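Local coordinates for protein alpha-galacturonidase (Bacillus subtilis, PDB 3FEF) that hydrolyses alpha-1,4-linked galacturonate oligomers, probably di-galacturonate in nature, as a family 4 glycosidase that depends on NAD(+) and manganese, at residues H252-D257 and A268-L273. Sequence-based numbering, arbitrary orientation.
Sequences HRVAFD and AGDRHL. With SO4 (sulfate ion), chain E.
The D270 carboxylate lies against the first turn of helix 253-262, and two backbone N-H groups reach its oxygens from above its plane. V254 N donates to OD2 of D270 at 2.7 Å, 44° out of that plane, and A255 N gives OD1 of D270 a longer bond of 3.3 Å. H252 holds the N-cap position; D270, from a separate helix, takes these N-H groups of the first turn, where the helix dipole would probably favour its negative charge. On the side of helix 270-273 turned away from helix 253-262, the R271 guanidinium meets a sulfate, probably a component of the crystallisation solution, edge-on and in plane: NH1 of R271 lies 2.7 Å from O2 of the sulfate, with a weak second bond from NH2. R298 binds the same ion. One face of the H272 ring carries CG of R271, and the ring also stacks with H206, a metal ligand. Both helices belong to the C-terminal domain of the family 4 glycosidases, and the strand 265-266 lies between them in sequence. CG2 of V254, anti to its carbonyl carbon, packs 3.2 Å from OD2 of D270, while CG1 of V254 faces CB of L273. CD1 of L273 rests 4.3 Å from CB of A255.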
loop_
_atom_site.group_PDB
_atom_site.type_symbol
_atom_site.label_atom_id
_atom_site.label_comp_id
_atom_site.label_asym_id
_atom_site.label_seq_id
_atom_site.Cartn_x
_atom_site.Cartn_y
_atom_site.Cartn_z
ATOM N N HIS A 252 -25.553 -6.428 29.479
ATOM C CA HIS A 252 -25.140 -5.624 28.328
ATOM C C HIS A 252 -24.907 -4.136 28.602
ATOM O O HIS A 252 -24.898 -3.328 27.666
ATOM C CB HIS A 252 -26.170 -5.782 27.225
ATOM C CG HIS A 252 -26.492 -7.206 26.939
ATOM N ND1 HIS A 252 -27.572 -7.851 27.506
ATOM C CD2 HIS A 252 -25.843 -8.134 26.195
ATOM C CE1 HIS A 252 -27.595 -9.104 27.091
ATOM N NE2 HIS A 252 -26.559 -9.302 26.294
ATOM N N ARG A 253 -24.745 -3.771 29.872
ATOM C CA ARG A 253 -24.419 -2.397 30.229
ATOM C C ARG A 253 -23.122 -1.924 29.580
ATOM O O ARG A 253 -22.998 -0.758 29.199
ATOM C CB ARG A 253 -24.331 -2.239 31.750
ATOM C CG ARG A 253 -25.699 -2.367 32.435
ATOM C CD ARG A 253 -25.777 -1.512 33.698
ATOM N NE ARG A 253 -25.718 -0.088 33.398
ATOM C CZ ARG A 253 -24.906 0.751 34.030
ATOM N NH1 ARG A 253 -24.113 0.294 34.995
ATOM N NH2 ARG A 253 -24.899 2.037 33.720
ATOM N N VAL A 254 -22.148 -2.820 29.474
ATOM C CA VAL A 254 -20.864 -2.446 28.896
ATOM C C VAL A 254 -21.032 -2.187 27.394
ATOM O O VAL A 254 -20.500 -1.217 26.858
ATOM C CB VAL A 254 -19.777 -3.522 29.124
ATOM C CG1 VAL A 254 -18.458 -3.095 28.425
ATOM C CG2 VAL A 254 -19.539 -3.752 30.632
ATOM N N ALA A 255 -21.793 -3.049 26.723
ATOM C CA ALA A 255 -22.069 -2.870 25.314
ATOM C C ALA A 255 -22.838 -1.576 25.047
ATOM O O ALA A 255 -22.563 -0.883 24.065
ATOM C CB ALA A 255 -22.835 -4.084 24.745
ATOM N N PHE A 256 -23.813 -1.257 25.896
ATOM C CA PHE A 256 -24.564 -0.012 25.707
ATOM C C PHE A 256 -23.662 1.190 25.897
ATOM O O PHE A 256 -23.770 2.173 25.172
ATOM C CB PHE A 256 -25.778 0.086 26.646
ATOM C CG PHE A 256 -26.835 -0.939 26.366
ATOM C CD1 PHE A 256 -27.156 -1.281 25.058
ATOM C CD2 PHE A 256 -27.514 -1.560 27.399
ATOM C CE1 PHE A 256 -28.129 -2.237 24.787
ATOM C CE2 PHE A 256 -28.499 -2.521 27.128
ATOM C CZ PHE A 256 -28.803 -2.858 25.829
ATOM N N ASP A 257 -22.772 1.106 26.874
ATOM C CA ASP A 257 -21.877 2.207 27.179
ATOM C C ASP A 257 -20.899 2.451 26.017
ATOM O O ASP A 257 -20.671 3.583 25.637
ATOM C CB ASP A 257 -21.125 1.922 28.484
ATOM C CG ASP A 257 -20.333 3.125 28.986
ATOM O OD1 ASP A 257 -20.975 4.108 29.399
ATOM O OD2 ASP A 257 -19.070 3.084 28.975
ATOM N N ALA A 268 -19.229 -8.542 21.328
ATOM C CA ALA A 268 -18.753 -9.623 22.200
ATOM C C ALA A 268 -19.369 -9.433 23.588
ATOM O O ALA A 268 -19.895 -8.362 23.889
ATOM C CB ALA A 268 -17.208 -9.635 22.301
ATOM N N GLY A 269 -19.287 -10.460 24.434
ATOM C CA GLY A 269 -19.799 -10.346 25.794
ATOM C C GLY A 269 -19.085 -9.229 26.552
ATOM O O GLY A 269 -17.904 -8.939 26.313
ATOM N N ASP A 270 -19.814 -8.596 27.456
ATOM C CA ASP A 270 -19.279 -7.564 28.319
ATOM C C ASP A 270 -17.929 -7.974 28.955
ATOM O O ASP A 270 -16.988 -7.181 29.031
ATOM C CB ASP A 270 -20.328 -7.208 29.392
ATOM C CG ASP A 270 -21.418 -6.263 28.863
ATOM O OD1 ASP A 270 -21.635 -6.202 27.626
ATOM O OD2 ASP A 270 -22.050 -5.546 29.678
ATOM N N ARG A 271 -17.831 -9.224 29.384
ATOM C CA ARG A 271 -16.638 -9.707 30.063
ATOM C C ARG A 271 -15.391 -9.656 29.163
ATOM O O ARG A 271 -14.272 -9.553 29.654
ATOM C CB ARG A 271 -16.875 -11.129 30.588
ATOM C CG ARG A 271 -17.283 -12.114 29.479
ATOM C CD ARG A 271 -17.876 -13.405 30.018
ATOM N NE ARG A 271 -16.898 -14.213 30.734
ATOM C CZ ARG A 271 -16.235 -15.244 30.211
ATOM N NH1 ARG A 271 -15.372 -15.927 30.955
ATOM N NH2 ARG A 271 -16.422 -15.597 28.950
ATOM N N HIS A 272 -15.579 -9.742 27.854
ATOM C CA HIS A 272 -14.450 -9.683 26.924
ATOM C C HIS A 272 -14.142 -8.256 26.520
ATOM O O HIS A 272 -12.981 -7.870 26.456
ATOM C CB HIS A 272 -14.726 -10.509 25.672
ATOM C CG HIS A 272 -14.696 -11.981 25.914
ATOM N ND1 HIS A 272 -15.799 -12.788 25.728
ATOM C CD2 HIS A 272 -13.702 -12.791 26.343
ATOM C CE1 HIS A 272 -15.483 -14.035 26.029
ATOM N NE2 HIS A 272 -14.212 -14.067 26.391
ATOM N N LEU A 273 -15.190 -7.481 26.247
ATOM C CA LEU A 273 -15.044 -6.096 25.831
ATOM C C LEU A 273 -14.299 -5.339 26.899
ATOM O O LEU A 273 -13.457 -4.480 26.610
ATOM C CB LEU A 273 -16.426 -5.445 25.649
ATOM C CG LEU A 273 -17.297 -5.921 24.474
ATOM C CD1 LEU A 273 -18.721 -5.332 24.555
ATOM C CD2 LEU A 273 -16.633 -5.616 23.101
HETATM S S SO4 E . -14.347 -19.008 28.508
HETATM O O1 SO4 E . -15.354 -20.039 28.738
HETATM O O2 SO4 E . -14.307 -18.066 29.620
HETATM O O3 SO4 E . -14.684 -18.303 27.279
HETATM O O4 SO4 E . -13.041 -19.633 28.353
#